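Local coordinates for protein alpha-2,3-sialyltransferase (Campylobacter jejuni, PDB 2P2V) that probably transfers sialic acid from a CMP-activated donor to a glycan acceptor in alpha-2,3 linkage, the chain being the N-terminal glycosyltransferase part of a longer membrane protein, at residues Tyr124-Asn129 and Ala158-Tyr163; Asn11-Ser16 and Asn93-Thr98; Phe173-Val178 and Asp231-Asn236. One frame throughout, in Å; residues are numbered along the deposited sequence.

Interaction 1 (Tyr124-Asn129 and Ala158-Tyr163)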
loop_
_atom_site.group_PDB
_atom_site.type_symbol
_atom_site.label_atom_id
_atom_site.label_comp_id
_atom_site.label_asym_id
_atom_site.label_seq_id
_atom_site.Cartn_x
_atom_site.Cartn_y
_atom_site.Cartn_z
ATOM N N TYR A 124 14.470 9.071 -7.060
ATOM C CA TYR A 124 14.921 7.995 -6.199
ATOM C C TYR A 124 14.542 6.606 -6.745
ATOM O O TYR A 124 15.237 5.638 -6.421
ATOM C CB TYR A 124 14.369 8.099 -4.770
ATOM C CG TYR A 124 13.001 7.590 -4.531
ATOM C CD1 TYR A 124 12.767 6.229 -4.332
ATOM C CD2 TYR A 124 11.896 8.486 -4.376
ATOM C CE1 TYR A 124 11.475 5.754 -4.057
ATOM C CE2 TYR A 124 10.644 8.013 -4.116
ATOM C CZ TYR A 124 10.438 6.659 -3.939
ATOM O OH TYR A 124 9.173 6.191 -3.646
ATOM N N GLU A 125 13.475 6.520 -7.506
ATOM C CA GLU A 125 12.972 5.240 -8.024
ATOM C C GLU A 125 13.996 4.675 -9.022
ATOM O O GLU A 125 13.972 3.444 -9.337
ATOM C CB GLU A 125 11.614 5.420 -8.693
ATOM C CG GLU A 125 10.521 5.668 -7.629
ATOM C CD GLU A 125 9.111 5.870 -8.174
ATOM O OE1 GLU A 125 8.929 6.299 -9.300
ATOM O OE2 GLU A 125 8.167 5.587 -7.411
ATOM N N VAL A 126 14.852 5.545 -9.515
ATOM C CA VAL A 126 15.885 5.170 -10.560
ATOM C C VAL A 126 17.181 4.926 -9.833
ATOM O O VAL A 126 17.774 3.879 -9.971
ATOM C CB VAL A 126 16.025 6.250 -11.681
ATOM C CG1 VAL A 126 17.307 6.011 -12.585
ATOM C CG2 VAL A 126 14.788 6.345 -12.526
ATOM N N ILE A 127 17.626 5.850 -8.959
ATOM C CA ILE A 127 18.917 5.612 -8.330
ATOM C C ILE A 127 18.897 4.513 -7.253
ATOM O O ILE A 127 19.953 4.046 -6.857
ATOM C CB ILE A 127 19.584 6.899 -7.741
ATOM C CG1 ILE A 127 18.619 7.536 -6.755
ATOM C CG2 ILE A 127 19.909 7.852 -8.884
ATOM C CD1 ILE A 127 19.338 8.450 -5.774
ATOM N N GLU A 128 17.730 4.083 -6.803
ATOM C CA GLU A 128 17.706 3.079 -5.752
ATOM C C GLU A 128 18.256 1.739 -6.309
ATOM O O GLU A 128 18.600 0.840 -5.553
ATOM C CB GLU A 128 16.316 2.870 -5.158
ATOM C CG GLU A 128 15.241 2.404 -6.134
ATOM C CD GLU A 128 13.850 2.315 -5.528
ATOM O OE1 GLU A 128 13.635 2.712 -4.344
ATOM O OE2 GLU A 128 12.930 1.891 -6.263
ATOM N N ASN A 129 18.261 1.658 -7.627
ATOM C CA ASN A 129 18.740 0.447 -8.299
ATOM C C ASN A 129 20.250 0.324 -8.298
ATOM O O ASN A 129 20.801 -0.796 -8.595
ATOM C CB ASN A 129 18.208 0.397 -9.707
ATOM C CG ASN A 129 16.693 0.250 -9.738
ATOM O OD1 ASN A 129 16.123 -0.598 -9.047
ATOM N ND2 ASN A 129 16.029 1.140 -10.481
ATOM N N ALA A 158 22.030 8.916 -14.745
ATOM C CA ALA A 158 22.534 8.509 -16.100
ATOM C C ALA A 158 23.065 7.068 -16.066
ATOM O O ALA A 158 22.699 6.241 -16.931
ATOM C CB ALA A 158 23.583 9.478 -16.601
ATOM N N ILE A 159 23.857 6.760 -15.044
ATOM C CA ILE A 159 24.468 5.419 -14.867
ATOM C C ILE A 159 23.401 4.384 -14.625
ATOM O O ILE A 159 23.387 3.302 -15.283
ATOM C CB ILE A 159 25.533 5.452 -13.765
ATOM C CG1 ILE A 159 26.681 6.343 -14.223
ATOM C CG2 ILE A 159 25.991 4.055 -13.346
ATOM C CD1 ILE A 159 27.640 6.691 -13.176
ATOM N N ALA A 160 22.423 4.713 -13.738
ATOM C CA ALA A 160 21.320 3.789 -13.576
ATOM C C ALA A 160 20.511 3.528 -14.842
ATOM O O ALA A 160 19.938 2.465 -14.975
ATOM C CB ALA A 160 20.407 4.146 -12.381
ATOM N N LEU A 161 20.417 4.496 -15.748
ATOM C CA LEU A 161 19.589 4.337 -16.914
ATOM C C LEU A 161 20.396 3.692 -18.044
ATOM O O LEU A 161 19.845 3.337 -19.095
ATOM C CB LEU A 161 19.093 5.684 -17.395
ATOM C CG LEU A 161 17.955 6.251 -16.496
ATOM C CD1 LEU A 161 17.739 7.658 -16.962
ATOM C CD2 LEU A 161 16.645 5.439 -16.476
ATOM N N GLY A 162 21.689 3.581 -17.825
ATOM C CA GLY A 162 22.511 2.754 -18.746
ATOM C C GLY A 162 23.383 3.555 -19.689
ATOM O O GLY A 162 23.897 3.000 -20.671
ATOM N N TYR A 163 23.606 4.844 -19.401
ATOM C CA TYR A 163 24.643 5.573 -20.115
ATOM C C TYR A 163 26.023 5.150 -19.625
ATOM O O TYR A 163 26.217 4.805 -18.434
ATOM C CB TYR A 163 24.472 7.077 -19.980
ATOM C CG TYR A 163 23.237 7.661 -20.644
ATOM C CD1 TYR A 163 22.091 7.947 -19.887
ATOM C CD2 TYR A 163 23.230 7.987 -22.005
ATOM C CE1 TYR A 163 21.016 8.502 -20.449
ATOM C CE2 TYR A 163 22.135 8.555 -22.591
ATOM C CZ TYR A 163 21.019 8.836 -21.787
ATOM O OH TYR A 163 19.911 9.404 -22.342
#

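Interaction 2 (Asn11-Ser16 and Asn93-Thr98)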
loop_
_atom_site.group_PDB
_atom_site.type_symbol
_atom_site.label_atom_id
_atom_site.label_comp_id
_atom_site.label_asym_id
_atom_site.label_seq_id
_atom_site.Cartn_x
_atom_site.Cartn_y
_atom_site.Cartn_z
ATOM N N ASN A 11 7.338 8.166 -21.846
ATOM C CA ASN A 11 6.850 7.275 -20.788
ATOM C C ASN A 11 7.961 6.669 -19.964
ATOM O O ASN A 11 7.811 6.449 -18.757
ATOM C CB ASN A 11 6.010 6.145 -21.379
ATOM C CG ASN A 11 4.627 6.598 -21.764
ATOM O OD1 ASN A 11 3.857 5.831 -22.356
ATOM N ND2 ASN A 11 4.295 7.851 -21.442
ATOM N N GLU A 12 9.082 6.395 -20.623
ATOM C CA GLU A 12 10.242 5.801 -19.972
ATOM C C GLU A 12 11.458 6.308 -20.719
ATOM O O GLU A 12 11.411 6.480 -21.947
ATOM C CB GLU A 12 10.173 4.273 -20.071
ATOM C CG GLU A 12 10.980 3.504 -19.025
ATOM C CD GLU A 12 10.665 2.002 -19.064
ATOM O OE1 GLU A 12 10.144 1.457 -18.050
ATOM O OE2 GLU A 12 10.924 1.372 -20.125
ATOM N N LEU A 13 12.531 6.572 -19.989
ATOM C CA LEU A 13 13.792 6.957 -20.617
ATOM C C LEU A 13 14.594 5.665 -20.889
ATOM O O LEU A 13 15.151 5.067 -19.972
ATOM C CB LEU A 13 14.562 7.955 -19.717
ATOM C CG LEU A 13 15.614 8.891 -20.330
ATOM C CD1 LEU A 13 16.061 9.928 -19.305
ATOM C CD2 LEU A 13 16.860 8.128 -20.870
ATOM N N ILE A 14 14.652 5.255 -22.159
ATOM C CA ILE A 14 15.344 4.025 -22.544
ATOM C C ILE A 14 16.612 4.383 -23.336
ATOM O O ILE A 14 16.540 5.059 -24.358
ATOM C CB ILE A 14 14.411 3.110 -23.351
ATOM C CG1 ILE A 14 13.136 2.807 -22.560
ATOM C CG2 ILE A 14 15.109 1.792 -23.702
ATOM C CD1 ILE A 14 12.114 1.947 -23.332
ATOM N N VAL A 15 17.765 3.978 -22.812
ATOM C CA VAL A 15 19.064 4.179 -23.465
ATOM C C VAL A 15 19.302 2.920 -24.340
ATOM O O VAL A 15 19.229 1.797 -23.833
ATOM C CB VAL A 15 20.191 4.351 -22.405
ATOM C CG1 VAL A 15 21.580 4.534 -23.055
ATOM C CG2 VAL A 15 19.874 5.543 -21.498
ATOM N N SER A 16 19.540 3.100 -25.639
ATOM C CA SER A 16 19.945 1.969 -26.492
ATOM C C SER A 16 21.455 1.762 -26.467
ATOM O O SER A 16 22.202 2.717 -26.335
ATOM C CB SER A 16 19.524 2.199 -27.939
ATOM O OG SER A 16 20.148 1.237 -28.801
ATOM N N ASN A 93 11.887 14.526 -20.569
ATOM C CA ASN A 93 11.582 13.879 -19.301
ATOM C C ASN A 93 11.783 14.901 -18.214
ATOM O O ASN A 93 12.670 15.701 -18.293
ATOM C CB ASN A 93 12.597 12.767 -18.964
ATOM C CG ASN A 93 12.463 11.545 -19.872
ATOM O OD1 ASN A 93 11.718 10.652 -19.555
ATOM N ND2 ASN A 93 13.229 11.498 -20.981
ATOM N N ILE A 94 11.038 14.772 -17.133
ATOM C CA ILE A 94 11.215 15.726 -16.023
ATOM C C ILE A 94 11.346 14.948 -14.730
ATOM O O ILE A 94 10.420 14.227 -14.367
ATOM C CB ILE A 94 9.988 16.698 -15.863
ATOM C CG1 ILE A 94 9.811 17.555 -17.107
ATOM C CG2 ILE A 94 10.256 17.582 -14.627
ATOM C CD1 ILE A 94 8.485 18.423 -17.119
ATOM N N PHE A 95 12.496 15.032 -14.052
ATOM C CA PHE A 95 12.699 14.327 -12.782
ATOM C C PHE A 95 12.666 15.286 -11.587
ATOM O O PHE A 95 13.138 16.414 -11.704
ATOM C CB PHE A 95 14.073 13.713 -12.675
ATOM C CG PHE A 95 14.265 12.503 -13.593
ATOM C CD1 PHE A 95 14.600 12.715 -14.894
ATOM C CD2 PHE A 95 14.115 11.218 -13.113
ATOM C CE1 PHE A 95 14.782 11.606 -15.785
ATOM C CE2 PHE A 95 14.284 10.105 -13.970
ATOM C CZ PHE A 95 14.641 10.341 -15.301
ATOM N N CYS A 96 12.211 14.758 -10.461
ATOM C CA CYS A 96 12.410 15.403 -9.164
ATOM C C CYS A 96 13.558 14.696 -8.474
ATOM O O CYS A 96 13.502 13.466 -8.264
ATOM C CB CYS A 96 11.114 15.287 -8.363
ATOM S SG CYS A 96 11.290 16.257 -6.852
ATOM N N SER A 97 14.655 15.407 -8.250
ATOM C CA SER A 97 15.861 14.879 -7.602
ATOM C C SER A 97 15.623 14.550 -6.118
ATOM O O SER A 97 15.620 15.444 -5.224
ATOM C CB SER A 97 16.987 15.878 -7.748
ATOM O OG SER A 97 17.158 16.318 -9.085
ATOM N N THR A 98 15.386 13.267 -5.845
ATOM C CA THR A 98 14.880 12.819 -4.569
ATOM C C THR A 98 15.716 11.679 -4.002
ATOM O O THR A 98 16.330 10.928 -4.758
ATOM C CB THR A 98 13.391 12.318 -4.721
ATOM O OG1 THR A 98 13.234 11.552 -5.943
ATOM C CG2 THR A 98 12.383 13.534 -4.725
#

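Interaction 3 (Phe173-Val178 and Asp231-Asn236). With CSF (cytidine-5'-monophosphate-3-fluoro-N-acetyl-neuraminic acid), chain O.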
loop_
_atom_site.group_PDB
_atom_site.type_symbol
_atom_site.label_atom_id
_atom_site.label_comp_id
_atom_site.label_asym_id
_atom_site.label_seq_id
_atom_site.Cartn_x
_atom_site.Cartn_y
_atom_site.Cartn_z
ATOM N N PHE A 173 32.209 23.609 -8.401
ATOM C CA PHE A 173 32.304 23.430 -6.952
ATOM C C PHE A 173 32.195 24.723 -6.150
ATOM O O PHE A 173 32.717 24.801 -5.048
ATOM C CB PHE A 173 33.601 22.704 -6.583
ATOM C CG PHE A 173 33.797 21.417 -7.301
ATOM C CD1 PHE A 173 34.848 21.263 -8.183
ATOM C CD2 PHE A 173 32.934 20.357 -7.087
ATOM C CE1 PHE A 173 35.050 20.080 -8.842
ATOM C CE2 PHE A 173 33.114 19.154 -7.735
ATOM C CZ PHE A 173 34.189 19.011 -8.622
ATOM N N TYR A 174 31.513 25.721 -6.703
ATOM C CA TYR A 174 31.296 27.004 -6.029
ATOM C C TYR A 174 32.609 27.682 -5.587
ATOM O O TYR A 174 32.702 28.220 -4.486
ATOM C CB TYR A 174 30.303 26.836 -4.860
ATOM C CG TYR A 174 28.982 26.213 -5.282
ATOM C CD1 TYR A 174 28.847 24.821 -5.370
ATOM C CD2 TYR A 174 27.882 27.014 -5.612
ATOM C CE1 TYR A 174 27.644 24.231 -5.774
ATOM C CE2 TYR A 174 26.672 26.443 -6.004
ATOM C CZ TYR A 174 26.560 25.057 -6.082
ATOM O OH TYR A 174 25.384 24.475 -6.467
ATOM N N GLU A 175 33.609 27.652 -6.467
ATOM C CA GLU A 175 34.913 28.284 -6.231
ATOM C C GLU A 175 35.113 29.469 -7.189
ATOM O O GLU A 175 34.434 29.558 -8.219
ATOM C CB GLU A 175 36.037 27.253 -6.381
ATOM C CG GLU A 175 35.884 26.059 -5.431
ATOM C CD GLU A 175 37.121 25.180 -5.323
ATOM O OE1 GLU A 175 38.069 25.356 -6.115
ATOM O OE2 GLU A 175 37.144 24.306 -4.428
ATOM N N GLY A 176 36.038 30.373 -6.845
ATOM C CA GLY A 176 36.280 31.608 -7.621
ATOM C C GLY A 176 35.343 32.759 -7.244
ATOM O O GLY A 176 34.580 32.667 -6.274
ATOM N N ASP A 177 35.386 33.841 -8.021
ATOM C CA ASP A 177 34.535 35.009 -7.756
ATOM C C ASP A 177 33.243 35.046 -8.572
ATOM O O ASP A 177 32.228 35.601 -8.120
ATOM C CB ASP A 177 35.333 36.291 -7.943
ATOM C CG ASP A 177 36.596 36.294 -7.110
ATOM O OD1 ASP A 177 36.477 36.319 -5.856
ATOM O OD2 ASP A 177 37.697 36.245 -7.713
ATOM N N VAL A 178 33.287 34.485 -9.778
ATOM C CA VAL A 178 32.060 34.163 -10.502
ATOM C C VAL A 178 31.586 32.789 -9.985
ATOM O O VAL A 178 32.324 31.782 -10.014
ATOM C CB VAL A 178 32.236 34.179 -12.054
ATOM C CG1 VAL A 178 30.897 33.993 -12.743
ATOM C CG2 VAL A 178 32.864 35.497 -12.520
ATOM N N ASP A 231 39.381 25.437 -18.613
ATOM C CA ASP A 231 39.826 26.332 -17.538
ATOM C C ASP A 231 39.097 26.139 -16.200
ATOM O O ASP A 231 39.161 27.016 -15.322
ATOM C CB ASP A 231 39.711 27.795 -18.004
ATOM C CG ASP A 231 40.642 28.108 -19.174
ATOM O OD1 ASP A 231 41.844 27.732 -19.087
ATOM O OD2 ASP A 231 40.168 28.715 -20.174
ATOM N N SER A 232 38.413 24.997 -16.047
ATOM C CA SER A 232 37.587 24.738 -14.872
ATOM C C SER A 232 38.315 23.829 -13.921
ATOM O O SER A 232 39.034 22.918 -14.349
ATOM C CB SER A 232 36.323 24.006 -15.280
ATOM O OG SER A 232 36.684 22.718 -15.770
ATOM N N ILE A 233 38.068 24.050 -12.632
ATOM C CA ILE A 233 38.531 23.178 -11.548
ATOM C C ILE A 233 38.313 21.681 -11.819
ATOM O O ILE A 233 39.162 20.836 -11.486
ATOM C CB ILE A 233 37.801 23.540 -10.237
ATOM C CG1 ILE A 233 38.346 24.846 -9.651
ATOM C CG2 ILE A 233 37.944 22.435 -9.223
ATOM C CD1 ILE A 233 39.874 24.878 -9.487
ATOM N N LEU A 234 37.158 21.346 -12.391
ATOM C CA LEU A 234 36.826 19.951 -12.596
ATOM C C LEU A 234 37.930 19.235 -13.361
ATOM O O LEU A 234 38.151 18.036 -13.157
ATOM C CB LEU A 234 35.497 19.807 -13.345
ATOM C CG LEU A 234 34.946 18.393 -13.466
ATOM C CD1 LEU A 234 34.373 17.929 -12.151
ATOM C CD2 LEU A 234 33.897 18.325 -14.552
ATOM N N ALA A 235 38.598 19.965 -14.265
ATOM C CA ALA A 235 39.527 19.323 -15.224
ATOM C C ALA A 235 40.812 18.839 -14.525
ATOM O O ALA A 235 41.550 17.990 -15.059
ATOM C CB ALA A 235 39.847 20.273 -16.367
ATOM N N ASN A 236 41.041 19.364 -13.319
ATOM C CA ASN A 236 42.117 18.910 -12.424
ATOM C C ASN A 236 41.824 17.586 -11.750
ATOM O O ASN A 236 42.701 17.028 -11.084
ATOM C CB ASN A 236 42.357 19.925 -11.320
ATOM C CG ASN A 236 42.910 21.235 -11.832
ATOM O OD1 ASN A 236 43.426 21.322 -12.952
ATOM N ND2 ASN A 236 42.795 22.282 -11.005
HETATM C C5A CSF O . 21.354 25.067 -3.983
HETATM C C4A CSF O . 22.792 24.602 -4.181
HETATM C C2A CSF O . 22.044 23.025 -6.057
HETATM O O6A CSF O . 20.738 23.616 -5.879
HETATM C C6A CSF O . 20.631 24.959 -5.338
HETATM C C3A CSF O . 22.851 23.185 -4.770
HETATM O O4A CSF O . 23.439 24.559 -2.917
HETATM N N5A CSF O . 21.426 26.483 -3.562
HETATM C C7A CSF O . 19.144 25.274 -5.222
HETATM C C8A CSF O . 18.451 25.123 -6.572
HETATM C C9A CSF O . 16.927 25.334 -6.463
HETATM O O9A CSF O . 16.288 25.305 -7.761
HETATM O O8A CSF O . 19.083 26.036 -7.524
HETATM O O7A CSF O . 18.571 24.425 -4.211
HETATM C C1A CSF O . 21.903 21.523 -6.259
HETATM O OBA CSF O . 22.962 20.841 -6.170
HETATM O OAA CSF O . 20.761 21.048 -6.507
HETATM O O1A CSF O . 22.798 23.475 -7.208
HETATM O O2A CSF O . 23.480 25.839 -7.462
HETATM N N1 CSF O . 27.492 24.038 -9.836
HETATM C C2 CSF O . 28.871 24.039 -9.462
HETATM N N3 CSF O . 29.516 25.212 -9.191
HETATM C C4 CSF O . 28.851 26.384 -9.302
HETATM C C5 CSF O . 27.500 26.405 -9.672
HETATM C C6 CSF O . 26.836 25.211 -9.940
HETATM C "C3'" CSF O . 25.038 21.946 -8.804
HETATM C "C2'" CSF O . 26.546 21.863 -8.942
HETATM C "C1'" CSF O . 26.811 22.763 -10.149
HETATM O "O4'" CSF O . 25.566 23.000 -10.842
HETATM C "C4'" CSF O . 24.508 22.301 -10.187
HETATM P PA CSF O . 22.630 24.795 -8.144
HETATM O "O5'" CSF O . 23.426 24.383 -9.501
HETATM C "C5'" CSF O . 23.228 23.135 -10.161
HETATM O "O3'" CSF O . 24.498 20.685 -8.424
HETATM O "O2'" CSF O . 26.947 20.494 -9.227
HETATM N N4 CSF O . 29.482 27.571 -9.046
HETATM O O2 CSF O . 29.475 22.937 -9.346
HETATM O O3A CSF O . 21.216 25.062 -8.575
HETATM C C10 CSF O . 20.479 26.925 -2.715
HETATM O O10 CSF O . 19.552 26.218 -2.294
HETATM C C11 CSF O . 20.605 28.377 -2.313
HETATM F F3A CSF O . 22.345 22.279 -3.864
#

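Interaction 1 (Tyr124-Asn129 and Ala158-Tyr163)
The carbonyl oxygen of V126 does double duty: N129 reaches it twice from its own segment, more soundly through the backbone N-H than through the side chain, and the methyl of A160 leans on it from the other, with V126 O to A160 CB at 3.6 Å. The backbone bond from N129 N to V126 O is 3.3 Å long, and N129 ND2 adds a weak, bent bond to the same oxygen, 123° at the hydrogen. Asparagine suits this place because its short amide can fold back onto the preceding turn.

The apolar half of the contact rests on one branch of V126. With CG1 anti to the backbone N (chi1 168°), that methyl projects across the gap, and V126 CG1 meets A160 CB at 3.6 Å. It also reaches L161, 4.0 Å from V126 CG1 to L161 CG, where the two side chains cross at about a right angle. Alanine keeps the helices close, while leucine, arriving from the next position, fills in beside the valine. I157, one turn back, also touches V126, and I127 packs on the same helix.

Just beyond the contact helix 150-161 stops. Y163 N donates to A158 O at 3.0 Å, G162 N bonds weakly to I159 O, and G162 takes a phi of 106°, where a CB would press on the carbonyl oxygen of L161, so glycine fits. This is a Schellman motif, which here ends the helix leading into strand 165-169 of a Rossmann-like parallel alpha/beta fold.

Interaction 2 (Asn11-Ser16 and Asn93-Thr98)
The extended loop 11-16 passes strand 90-96 near N93, with L13 and N93 nearest in register, and their CA atoms, L13 CA to N93 CA, stand 7.4 Å apart, so side chains rather than backbone pairing join the two. L13 supplies the whole of one side of the contact. Its CG is turned anti to the backbone N (chi1 -157°) and the chain stays extended to CD1, which lays the leucine across one face of the N93 amide. L13 CG and L13 CD1 each lie 3.6 Å from N93 ND2, while L13 CB lies about equally far from both ends of the amide, 3.9 Å from N93 OD1.

Covering a flat amide with a hydrocarbon costs little when its N-H groups have partners elsewhere, and those of N93 do: ND2 is hydrogen-bonded to E10 OE1 and to the backbone oxygen of K64. Asparagine thus offers the leucine a flat surface while its buried nitrogen remains satisfied.

The strand carrying N93 is an inner one of the seven-stranded parallel sheet of this Rossmann-like fold. Its backbone pairs with strand 62-68, through N93 and F95, on one flank and with K121, through I94 and C96, on the other. The loop 11-16 lies at the N-terminal ends of the strands, beside N93 and K64 and away from the bound nucleotide.

L13 CD1 also reaches F95, coming to the ring at its edge, near the plane, with L13 CD1 to F95 CE1 at 4.1 Å. F95 stacks with F67 of the adjoining strand, so the leucine borders one edge of a stacked aromatic pair. Around L13 the packing continues with K64 and Y163, whereas N11, exposed at the beginning of the loop, packs on K131 of the second subunit.

Interaction 3 (Phe173-Val178 and Asp231-Asn236)
The tight part of this contact is apolar: I233 CG2 drives against the edge of the F173 ring, near its plane, at 3.5 Å from F173 CD1. With I233 CG1 beside the backbone N (chi1 -75°), CG2 falls anti to that nitrogen and is presented to the ring. L234, next along the same 3-10 turn, approaches obliquely, L234 CD1 lying 3.7 Å from F173 CZ. Two branched aliphatic chains thus line one side of the buried phenyl ring, from CD1 to CZ, and K207, D210 and I211 of helix 207-221 also touch it. The turn is closed by the backbone bonds A235 N to S232 O and N236 N to I233 O.

The looser side, partly open to solvent, is carried by E175. Its extended chain crosses I233 at about a right angle, and E175 OE1 rests 3.6 Å from I233 CG1, a van der Waals touch of carboxylate oxygen on methylene. Glutamate is long enough to pass I233 with one oxygen while the other, OE2, turns to a long, weak ion pair with K207.

The two segments follow strands 165-169 and 224-227, neighbours at one side of the parallel sheet. In Rossmann-like folds such loops characteristically form the nucleotide site, and here 173-178 does so for the bound CMP-3-fluoro-sialic acid. F173 and Y174 both adopt left-handed helical backbone angles, which turn successive N-H groups to the cytosine: F173 N bonds to CSF O2 at 3.0 Å and Y174 N to CSF N3 at 3.2 Å. The Y174 ring lies nearly parallel to the base, with CSF C4 over its centre 3.8 Å above the plane. At the far end of that ring Y174 OH donates to the phosphate oxygen CSF O2A at 2.5 Å, while Y180 OH and D172 N bond to the ligand too.

From the N terminus the three contacts follow in series, neither nested nor crossed. Interaction 2 closes the longest loop, bringing the lead-in to strand 21-25 against strand 90-96. Interaction 1 then closes a short, mostly helical one, joining helix 124-127 to the end of helix 150-161. Interaction 3 ties the loops after strands 165-169 and 224-227. The first two adjoin: Y124 N lies 3.0 Å from T98 OG1, a probable hydrogen bond, and V15, in the N-terminal loop of interaction 2, packs on L161 and Y163 at the end of helix 150-161 in interaction 1. Interaction 3 stands apart at the nucleotide, its centre about 27 Å from that of interaction 1 and about 29 Å from that of interaction 2.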